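Glycoside hydrolase family 31 (Trueperella pyogenes, PDB 5I0F) breaks down the cyclic glucan cycloalternan, probably as a retaining glycoside hydrolase that works through a covalent glycosyl-enzyme intermediate. Local coordinates at residues A[291-296]-A[381-386]; A[302-307]-A[601-606]; A[315-320]-A[588-593]. All blocks are in the same frame, centred on the assembly; numbering follows the deposited sequence.

Contact 1 of 3, residues A[291-296]-A[381-386]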
# COMPACT_ATOMS: atom_id res chain seq x y z
N PRO A 291 -4.41 -11.90 -18.92
CA PRO A 291 -4.32 -13.25 -19.47
C PRO A 291 -4.74 -14.30 -18.43
O PRO A 291 -4.59 -14.06 -17.23
CB PRO A 291 -2.84 -13.38 -19.80
CG PRO A 291 -2.15 -12.49 -18.83
CD PRO A 291 -3.10 -11.39 -18.47
N GLU A 292 -5.24 -15.44 -18.90
CA GLU A 292 -5.76 -16.48 -17.99
C GLU A 292 -4.73 -17.05 -17.01
O GLU A 292 -5.09 -17.51 -15.92
CB GLU A 292 -6.45 -17.63 -18.75
CG GLU A 292 -5.59 -18.39 -19.77
CD GLU A 292 -4.59 -19.38 -19.17
OE1 GLU A 292 -4.97 -20.08 -18.18
OE2 GLU A 292 -3.43 -19.49 -19.69
N TRP A 293 -3.45 -17.02 -17.39
CA TRP A 293 -2.40 -17.59 -16.53
C TRP A 293 -2.23 -16.88 -15.19
O TRP A 293 -1.63 -17.47 -14.28
CB TRP A 293 -1.04 -17.73 -17.25
CG TRP A 293 -0.46 -16.47 -17.92
CD1 TRP A 293 -0.53 -16.16 -19.25
CD2 TRP A 293 0.31 -15.43 -17.31
NE1 TRP A 293 0.13 -14.98 -19.50
CE2 TRP A 293 0.64 -14.50 -18.32
CE3 TRP A 293 0.75 -15.18 -16.00
CZ2 TRP A 293 1.40 -13.36 -18.08
CZ3 TRP A 293 1.52 -14.03 -15.76
CH2 TRP A 293 1.82 -13.14 -16.79
N ILE A 294 -2.75 -15.66 -15.03
CA ILE A 294 -2.71 -15.02 -13.71
C ILE A 294 -3.52 -15.77 -12.64
O ILE A 294 -3.28 -15.57 -11.45
CB ILE A 294 -3.08 -13.52 -13.70
CG1 ILE A 294 -4.55 -13.28 -14.05
CG2 ILE A 294 -2.15 -12.73 -14.62
CD1 ILE A 294 -5.10 -11.97 -13.55
N PHE A 295 -4.42 -16.67 -13.06
CA PHE A 295 -5.31 -17.36 -12.14
C PHE A 295 -4.83 -18.70 -11.62
O PHE A 295 -5.53 -19.32 -10.80
CB PHE A 295 -6.69 -17.51 -12.78
CG PHE A 295 -7.38 -16.20 -12.99
CD1 PHE A 295 -7.70 -15.39 -11.91
CD2 PHE A 295 -7.75 -15.79 -14.24
CE1 PHE A 295 -8.34 -14.18 -12.09
CE2 PHE A 295 -8.40 -14.57 -14.44
CZ PHE A 295 -8.69 -13.77 -13.37
N GLY A 296 -3.66 -19.16 -12.06
CA GLY A 296 -3.06 -20.36 -11.45
C GLY A 296 -2.31 -20.02 -10.16
O GLY A 296 -2.28 -18.87 -9.74
N GLY A 381 4.72 -24.06 -19.24
CA GLY A 381 3.54 -23.28 -18.93
C GLY A 381 3.65 -22.40 -17.69
O GLY A 381 2.64 -22.09 -17.10
N ILE A 382 4.86 -21.99 -17.32
CA ILE A 382 5.11 -21.15 -16.15
C ILE A 382 5.64 -19.81 -16.63
O ILE A 382 6.62 -19.76 -17.39
CB ILE A 382 6.13 -21.82 -15.19
CG1 ILE A 382 5.61 -23.18 -14.71
CG2 ILE A 382 6.41 -20.94 -13.99
CD1 ILE A 382 6.64 -24.04 -14.01
N ARG A 383 5.02 -18.72 -16.17
CA ARG A 383 5.49 -17.36 -16.47
C ARG A 383 6.42 -16.84 -15.37
O ARG A 383 6.38 -17.32 -14.25
CB ARG A 383 4.32 -16.42 -16.71
CG ARG A 383 3.76 -16.49 -18.12
CD ARG A 383 2.92 -17.73 -18.38
NE ARG A 383 2.35 -17.68 -19.74
CZ ARG A 383 1.48 -18.57 -20.22
NH1 ARG A 383 1.04 -19.58 -19.48
NH2 ARG A 383 1.03 -18.43 -21.47
N VAL A 384 7.27 -15.87 -15.72
CA VAL A 384 8.34 -15.41 -14.82
C VAL A 384 8.19 -13.92 -14.54
O VAL A 384 8.12 -13.11 -15.47
CB VAL A 384 9.74 -15.72 -15.42
CG1 VAL A 384 10.86 -15.22 -14.51
CG2 VAL A 384 9.90 -17.22 -15.68
N ILE A 385 8.13 -13.56 -13.26
CA ILE A 385 7.98 -12.16 -12.82
C ILE A 385 9.23 -11.75 -12.01
O ILE A 385 9.63 -12.48 -11.13
CB ILE A 385 6.74 -12.02 -11.90
CG1 ILE A 385 5.46 -12.52 -12.60
CG2 ILE A 385 6.57 -10.60 -11.38
CD1 ILE A 385 4.94 -11.69 -13.71
N LEU A 386 9.82 -10.58 -12.30
CA LEU A 386 10.97 -10.08 -11.56
C LEU A 386 10.62 -8.88 -10.70
O LEU A 386 9.88 -7.98 -11.12
CB LEU A 386 12.10 -9.67 -12.51
CG LEU A 386 12.62 -10.74 -13.47
CD1 LEU A 386 13.82 -10.21 -14.25
CD2 LEU A 386 13.00 -12.02 -12.73

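Contact 2 of 3, residues A[302-307]-A[601-606]. With GLC (alpha-D-glucopyranose), chain C.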
# COMPACT_ATOMS: atom_id res chain seq x y z
N ASN A 302 11.67 -15.18 -1.22
CA ASN A 302 12.80 -14.26 -1.37
C ASN A 302 14.18 -14.96 -1.39
O ASN A 302 15.12 -14.44 -2.00
CB ASN A 302 12.77 -13.15 -0.31
CG ASN A 302 13.86 -12.11 -0.55
OD1 ASN A 302 14.97 -12.20 0.01
ND2 ASN A 302 13.57 -11.16 -1.41
N GLU A 303 14.29 -16.14 -0.75
CA GLU A 303 15.57 -16.85 -0.68
C GLU A 303 15.83 -17.77 -1.86
O GLU A 303 16.79 -18.53 -1.83
CB GLU A 303 15.71 -17.58 0.68
CG GLU A 303 15.74 -16.54 1.79
CD GLU A 303 16.13 -17.07 3.15
OE1 GLU A 303 16.50 -16.22 3.97
OE2 GLU A 303 16.02 -18.28 3.43
N TRP A 304 15.00 -17.70 -2.90
CA TRP A 304 15.32 -18.38 -4.16
C TRP A 304 16.17 -17.41 -4.97
O TRP A 304 15.66 -16.67 -5.81
CB TRP A 304 14.06 -18.74 -4.93
CG TRP A 304 13.12 -19.61 -4.16
CD1 TRP A 304 13.40 -20.38 -3.06
CD2 TRP A 304 11.77 -19.84 -4.48
NE1 TRP A 304 12.28 -21.04 -2.65
CE2 TRP A 304 11.25 -20.72 -3.50
CE3 TRP A 304 10.92 -19.37 -5.49
CZ2 TRP A 304 9.93 -21.16 -3.52
CZ3 TRP A 304 9.59 -19.83 -5.50
CH2 TRP A 304 9.12 -20.70 -4.52
N ASN A 305 17.47 -17.41 -4.69
CA ASN A 305 18.37 -16.38 -5.21
C ASN A 305 19.42 -16.92 -6.19
O ASN A 305 20.43 -16.26 -6.44
CB ASN A 305 18.98 -15.55 -4.10
CG ASN A 305 20.06 -16.28 -3.32
OD1 ASN A 305 20.05 -17.51 -3.20
ND2 ASN A 305 20.99 -15.52 -2.77
N THR A 306 19.16 -18.10 -6.73
CA THR A 306 20.01 -18.69 -7.76
C THR A 306 19.09 -19.42 -8.70
O THR A 306 17.96 -19.80 -8.33
CB THR A 306 21.07 -19.71 -7.22
OG1 THR A 306 20.42 -20.88 -6.71
CG2 THR A 306 21.94 -19.11 -6.16
N GLN A 307 19.60 -19.65 -9.90
CA GLN A 307 18.86 -20.40 -10.91
C GLN A 307 18.58 -21.81 -10.42
O GLN A 307 17.48 -22.37 -10.63
CB GLN A 307 19.66 -20.40 -12.23
CG GLN A 307 18.88 -20.87 -13.45
CD GLN A 307 19.62 -20.57 -14.76
OE1 GLN A 307 20.36 -19.57 -14.87
NE2 GLN A 307 19.40 -21.43 -15.76
N LEU A 601 14.84 -23.34 7.05
CA LEU A 601 14.27 -22.75 5.84
C LEU A 601 12.89 -22.17 6.14
O LEU A 601 12.09 -22.80 6.83
CB LEU A 601 14.14 -23.82 4.73
CG LEU A 601 13.83 -23.40 3.29
CD1 LEU A 601 14.87 -22.39 2.79
CD2 LEU A 601 13.79 -24.63 2.39
N ARG A 602 12.62 -20.98 5.60
CA ARG A 602 11.36 -20.32 5.88
C ARG A 602 10.39 -20.24 4.69
O ARG A 602 9.38 -19.58 4.77
CB ARG A 602 11.63 -18.96 6.50
CG ARG A 602 11.95 -19.10 7.98
CD ARG A 602 11.95 -17.78 8.67
NE ARG A 602 12.16 -17.90 10.11
CZ ARG A 602 12.25 -16.84 10.91
NH1 ARG A 602 12.17 -15.62 10.41
NH2 ARG A 602 12.45 -17.00 12.21
N ASP A 603 10.68 -20.98 3.61
CA ASP A 603 9.78 -21.03 2.46
C ASP A 603 8.36 -21.42 2.92
O ASP A 603 8.21 -22.27 3.81
CB ASP A 603 10.25 -22.07 1.41
CG ASP A 603 11.63 -21.75 0.80
OD1 ASP A 603 12.26 -20.70 1.14
OD2 ASP A 603 12.08 -22.56 -0.07
N ARG A 604 7.35 -20.83 2.26
CA ARG A 604 5.95 -21.17 2.44
C ARG A 604 5.46 -22.19 1.40
O ARG A 604 4.25 -22.26 1.08
CB ARG A 604 5.07 -19.92 2.44
CG ARG A 604 4.81 -19.36 3.83
CD ARG A 604 6.08 -18.86 4.49
NE ARG A 604 5.76 -18.06 5.66
CZ ARG A 604 6.57 -17.77 6.68
NH1 ARG A 604 7.83 -18.23 6.74
NH2 ARG A 604 6.12 -17.02 7.66
N THR A 605 6.39 -22.98 0.89
CA THR A 605 6.03 -24.11 0.04
C THR A 605 5.29 -25.16 0.86
O THR A 605 5.53 -25.29 2.05
CB THR A 605 7.27 -24.77 -0.56
OG1 THR A 605 8.15 -25.17 0.51
CG2 THR A 605 7.99 -23.81 -1.52
N PRO A 606 4.42 -25.95 0.23
CA PRO A 606 3.69 -26.96 0.98
C PRO A 606 4.60 -27.97 1.67
O PRO A 606 4.35 -28.35 2.83
CB PRO A 606 2.82 -27.62 -0.09
CG PRO A 606 2.56 -26.54 -1.08
CD PRO A 606 3.85 -25.76 -1.13
C1 GLC C . 13.95 -7.87 0.01
C2 GLC C . 14.98 -7.04 0.79
C3 GLC C . 15.70 -6.04 -0.11
C4 GLC C . 16.23 -6.74 -1.35
C5 GLC C . 15.09 -7.47 -2.07
C6 GLC C . 15.56 -8.19 -3.33
O2 GLC C . 14.35 -6.33 1.86
O3 GLC C . 16.76 -5.40 0.61
O4 GLC C . 16.84 -5.78 -2.22
O5 GLC C . 14.52 -8.42 -1.18
O6 GLC C . 16.46 -9.23 -3.00
O HOH W 1 13.35 -19.18 3.22
O HOH W 2 12.71 -18.49 -0.52
O HOH W 3 15.51 -19.37 5.90

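Contact 3 of 3, residues A[315-320]-A[588-593]. With BGC (beta-D-glucopyranose), chain B; GLC (alpha-D-glucopyranose), chain D; GLC (alpha-D-glucopyranose), chain E.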
# COMPACT_ATOMS: atom_id res chain seq x y z
N ASP A 315 10.77 -27.89 -10.20
CA ASP A 315 10.79 -29.35 -10.37
C ASP A 315 9.99 -30.03 -9.24
O ASP A 315 9.28 -31.00 -9.48
CB ASP A 315 12.22 -29.92 -10.41
CG ASP A 315 13.02 -29.48 -11.63
OD1 ASP A 315 12.44 -28.93 -12.63
OD2 ASP A 315 14.26 -29.67 -11.60
N ARG A 316 10.06 -29.50 -8.02
CA ARG A 316 9.30 -30.09 -6.91
C ARG A 316 7.79 -29.93 -7.12
O ARG A 316 7.05 -30.89 -6.93
CB ARG A 316 9.76 -29.54 -5.57
CG ARG A 316 9.17 -30.26 -4.36
CD ARG A 316 9.71 -31.66 -4.17
NE ARG A 316 9.16 -32.31 -2.98
CZ ARG A 316 9.65 -32.21 -1.74
NH1 ARG A 316 9.04 -32.85 -0.75
NH2 ARG A 316 10.75 -31.50 -1.47
N HIS A 317 7.35 -28.75 -7.53
CA HIS A 317 5.94 -28.55 -7.91
C HIS A 317 5.49 -29.63 -8.92
O HIS A 317 4.45 -30.27 -8.74
CB HIS A 317 5.71 -27.16 -8.47
CG HIS A 317 5.39 -26.15 -7.43
ND1 HIS A 317 4.15 -26.08 -6.82
CD2 HIS A 317 6.15 -25.19 -6.83
CE1 HIS A 317 4.16 -25.14 -5.90
NE2 HIS A 317 5.36 -24.56 -5.90
N ARG A 318 6.27 -29.83 -9.96
CA ARG A 318 5.93 -30.80 -10.99
C ARG A 318 5.90 -32.22 -10.41
O ARG A 318 4.96 -32.98 -10.64
CB ARG A 318 6.94 -30.69 -12.13
CG ARG A 318 6.82 -31.76 -13.21
CD ARG A 318 8.17 -31.99 -13.89
NE ARG A 318 8.24 -31.35 -15.19
CZ ARG A 318 9.37 -31.01 -15.84
NH1 ARG A 318 10.59 -31.18 -15.31
NH2 ARG A 318 9.26 -30.47 -17.04
N ASN A 319 6.94 -32.58 -9.65
CA ASN A 319 7.00 -33.94 -9.08
C ASN A 319 5.92 -34.20 -8.05
O ASN A 319 5.47 -35.33 -7.93
CB ASN A 319 8.37 -34.22 -8.49
CG ASN A 319 9.43 -34.34 -9.55
OD1 ASN A 319 9.16 -34.80 -10.67
ND2 ASN A 319 10.63 -33.93 -9.23
N GLU A 320 5.51 -33.16 -7.33
CA GLU A 320 4.43 -33.30 -6.36
C GLU A 320 3.02 -33.20 -6.99
O GLU A 320 2.04 -33.40 -6.29
CB GLU A 320 4.60 -32.29 -5.21
CG GLU A 320 5.85 -32.49 -4.36
CD GLU A 320 5.83 -33.73 -3.47
OE1 GLU A 320 4.80 -34.43 -3.38
OE2 GLU A 320 6.86 -33.98 -2.81
N MET A 588 -3.95 -16.12 -6.21
CA MET A 588 -3.55 -17.14 -5.24
C MET A 588 -2.03 -17.28 -5.27
O MET A 588 -1.45 -17.67 -6.30
CB MET A 588 -4.22 -18.48 -5.60
CG MET A 588 -3.88 -19.60 -4.64
SD MET A 588 -4.49 -21.18 -5.25
CE MET A 588 -4.18 -22.17 -3.79
N GLN A 589 -1.38 -16.99 -4.15
CA GLN A 589 0.07 -16.87 -4.10
C GLN A 589 0.63 -17.16 -2.72
O GLN A 589 0.11 -16.66 -1.72
CB GLN A 589 0.45 -15.43 -4.49
CG GLN A 589 1.94 -15.09 -4.51
CD GLN A 589 2.39 -14.04 -3.49
OE1 GLN A 589 3.42 -13.39 -3.68
NE2 GLN A 589 1.63 -13.87 -2.41
N TYR A 590 1.71 -17.93 -2.68
CA TYR A 590 2.50 -18.08 -1.44
C TYR A 590 3.84 -17.35 -1.58
O TYR A 590 4.35 -17.20 -2.68
CB TYR A 590 2.66 -19.55 -1.03
CG TYR A 590 3.62 -20.37 -1.88
CD1 TYR A 590 5.01 -20.28 -1.68
CD2 TYR A 590 3.14 -21.27 -2.85
CE1 TYR A 590 5.89 -21.04 -2.45
CE2 TYR A 590 4.01 -22.04 -3.61
CZ TYR A 590 5.38 -21.93 -3.41
OH TYR A 590 6.23 -22.70 -4.17
N HIS A 591 4.38 -16.91 -0.45
CA HIS A 591 5.58 -16.07 -0.43
C HIS A 591 6.28 -16.18 0.93
O HIS A 591 5.66 -16.53 1.93
CB HIS A 591 5.18 -14.62 -0.76
CG HIS A 591 6.31 -13.64 -0.80
ND1 HIS A 591 7.49 -13.89 -1.48
CD2 HIS A 591 6.42 -12.38 -0.32
CE1 HIS A 591 8.30 -12.85 -1.33
NE2 HIS A 591 7.67 -11.91 -0.65
N SER A 592 7.57 -15.89 0.95
CA SER A 592 8.34 -15.84 2.19
C SER A 592 9.36 -14.71 2.22
O SER A 592 10.06 -14.42 1.23
CB SER A 592 9.06 -17.17 2.44
OG SER A 592 9.95 -17.50 1.37
N GLU A 593 9.46 -14.10 3.38
CA GLU A 593 10.38 -12.99 3.61
C GLU A 593 11.83 -13.46 3.72
O GLU A 593 12.11 -14.56 4.19
CB GLU A 593 9.97 -12.27 4.91
CG GLU A 593 10.71 -10.97 5.19
CD GLU A 593 10.17 -10.26 6.42
OE1 GLU A 593 9.88 -10.92 7.43
OE2 GLU A 593 10.02 -9.02 6.39
C2 BGC B . 7.65 -6.76 -0.23
C3 BGC B . 8.00 -8.22 0.11
C4 BGC B . 9.36 -8.57 -0.50
C5 BGC B . 10.44 -7.57 -0.05
C6 BGC B . 11.71 -7.82 -0.84
C1 BGC B . 8.77 -5.83 -0.76
O2 BGC B . 6.51 -6.16 0.41
O3 BGC B . 6.98 -9.11 -0.36
O4 BGC B . 9.75 -9.90 -0.14
O5 BGC B . 10.05 -6.18 -0.21
O6 BGC B . 12.80 -7.07 -0.30
C1 GLC D . 13.32 -6.87 8.95
C2 GLC D . 13.10 -8.37 8.75
C3 GLC D . 13.92 -8.88 7.56
C4 GLC D . 13.64 -8.06 6.30
C5 GLC D . 13.90 -6.58 6.61
C6 GLC D . 13.68 -5.60 5.45
O1 GLC D . 14.67 -6.64 9.36
O2 GLC D . 13.47 -9.08 9.94
O3 GLC D . 13.63 -10.26 7.37
O4 GLC D . 14.46 -8.48 5.21
O5 GLC D . 13.07 -6.18 7.72
O6 GLC D . 12.53 -5.91 4.64
C1 GLC E . 11.27 -5.71 5.30
C2 GLC E . 10.15 -6.28 4.42
C3 GLC E . 9.94 -5.39 3.20
C4 GLC E . 9.62 -3.97 3.65
C5 GLC E . 10.80 -3.49 4.50
C6 GLC E . 10.63 -2.06 5.00
O2 GLC E . 10.49 -7.61 4.03
O3 GLC E . 8.86 -5.92 2.41
O4 GLC E . 9.39 -3.12 2.51
O5 GLC E . 11.00 -4.35 5.63
O6 GLC E . 9.62 -1.97 6.02

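Contact 1 of 3, residues A[291-296]-A[381-386]
R383 lies lengthwise over one face of the W293 indole, and nearly everything in this contact follows from that stack. Its guanidinium covers the five-membered end of the ring system, with the two planes only 11° apart and R383 CZ 3.3 Å from W293 CD1. Further back along the same side chain, R383 CG sits above the six-membered ring, 3.6 Å from its centroid and almost on the ring normal, so a CH-pi contact adds to the flat guanidinium-indole stack. A bend at chi2 (76°) folds the arginine over so that both its aliphatic and its charged parts lie along the indole. The opposite face of W293 is covered from within its own segment: P291 CG comes down near the rim and I294 CG2 packs beside it. The indole is therefore clamped between hydrocarbon on one side and arginine on the other. E292 contributes charge alone here. Its OE2 is 4.5 Å from R383 NH1, well out of the guanidinium plane, while its OE1 makes a salt bridge to R633. Strand 326-329, between strands 297-300 and 383-388 in the barrel, pairs with R383 and I385 through the backbone. The stack thus ties the 3-10 turn leading into the first strand to the start of the third, at the N-terminal end of a TIM barrel, the end away from the usual catalytic face.

Contact 2 of 3, residues A[302-307]-A[601-606]
D603 OD1 has two waters within bonding distance that connect it to E303, while the other oxygen of the same carboxylate takes the indole N-H of W304. Water 2 donates to D603 OD1 at 2.8 Å and weakly accepts the backbone N-H of E303. Water 1 lies 2.8 Å from D603 OD1 and equally close to E303 OE2, and it accepts from R602 N; more acceptors surround it than it has protons, so these bonds cannot all be made at once. Placed between two carboxylates, it probably eases their mutual repulsion. The direct bond runs from W304 NE1 to D603 OD2, 3.0 Å long and nearly straight at 168°. The acceptor is close to the indole plane, but from the aspartate's side the donor arrives well above the carboxylate, 58° out of its plane; the two flat groups stand almost perpendicular. W304 reaches this position with CG anti to its carbonyl carbon (chi1 -58°). Its benzo edge then meets T605, whose CG2 lies 3.8 Å from W304 CZ2, close to the ring plane. E303 is pinned at its other oxygen, OE1, by the backbone N-H groups of H595 and H597. Next to it, N302 faces the sugar: its ND2 gives a bent 2.9 Å bond to O5 of the chain C glucose and also bonds E330. Two helices start here, 307-320 capped by T306 and 606-613 capped by T605, whose hydroxyl is bonded to N608. W304, D603 and T605 all touch Q313 of the former, and W304 and T605 also lean on Y590 of strand 587-590, the last of the barrel.

Contact 3 of 3, residues A[315-320]-A[588-593]
In this TIM barrel the helix that follows the first strand packs near the eighth and last strand, 587-590, and contact 3 is the polar link between them. H317 reaches inward from helix 307-320 and Y590 reaches outward from the strand, and the two come from opposite directions and meet at their rims: H317 NE2 and Y590 OH are 2.7 Å apart in a hydrogen bond that is close to straight at 170°, and either atom could be the donor. The ring planes are 20° apart, and neither ring covers the face of the other. Y590 holds its ring between the backbone N and the carbonyl carbon (chi1 73°), which sends the hydroxyl towards the helix. H317 is fixed at both nitrogens, since ND1 bonds the carbonyl oxygen of I322, and its ring meets W607 edge-to-face. One turn of the same helix is braced by R316, which grips E320 side-on: NE, at 2.8 Å, and NH1, at 3.2 Å, both bond E320 OE2. Past Y590 the chain turns from wall to pocket, as H591 and E593 point to the bound sugars. E593 extends with CG anti to the backbone N, and its OE2 accepts from O2 of the chain E glucose at 2.8 Å and bonds Y200 as well. H591 meets two neighbouring hydroxyls of the beta-glucose, with O3 of the sugar near the plane of the imidazole: H591 NE2 donates to O4 and is also hydrogen-bonded to O3, each at 2.9 Å.

How the contacts relate
Followed from the N terminus, the chain passes 291-296, 302-307 and 315-320 in turn, on either side of the first barrel strand and along the helix after it. Contact 1 closes first, when the third strand starts at 381-386. The last strand then brings 588-593 back to close contact 3, and the loop beyond it, 601-606, closes contact 2. Contact 3 is therefore nested inside contact 2, while contact 1 crosses both. Contacts 2 and 3 touch directly: N302 N lies 3.0 Å from S592 O, a probable hydrogen bond. Contact 1, with its centre about 13 Å from that of contact 3, joins the turn before the first strand to the start of the third; the other two bind the barrel's beginning to its end.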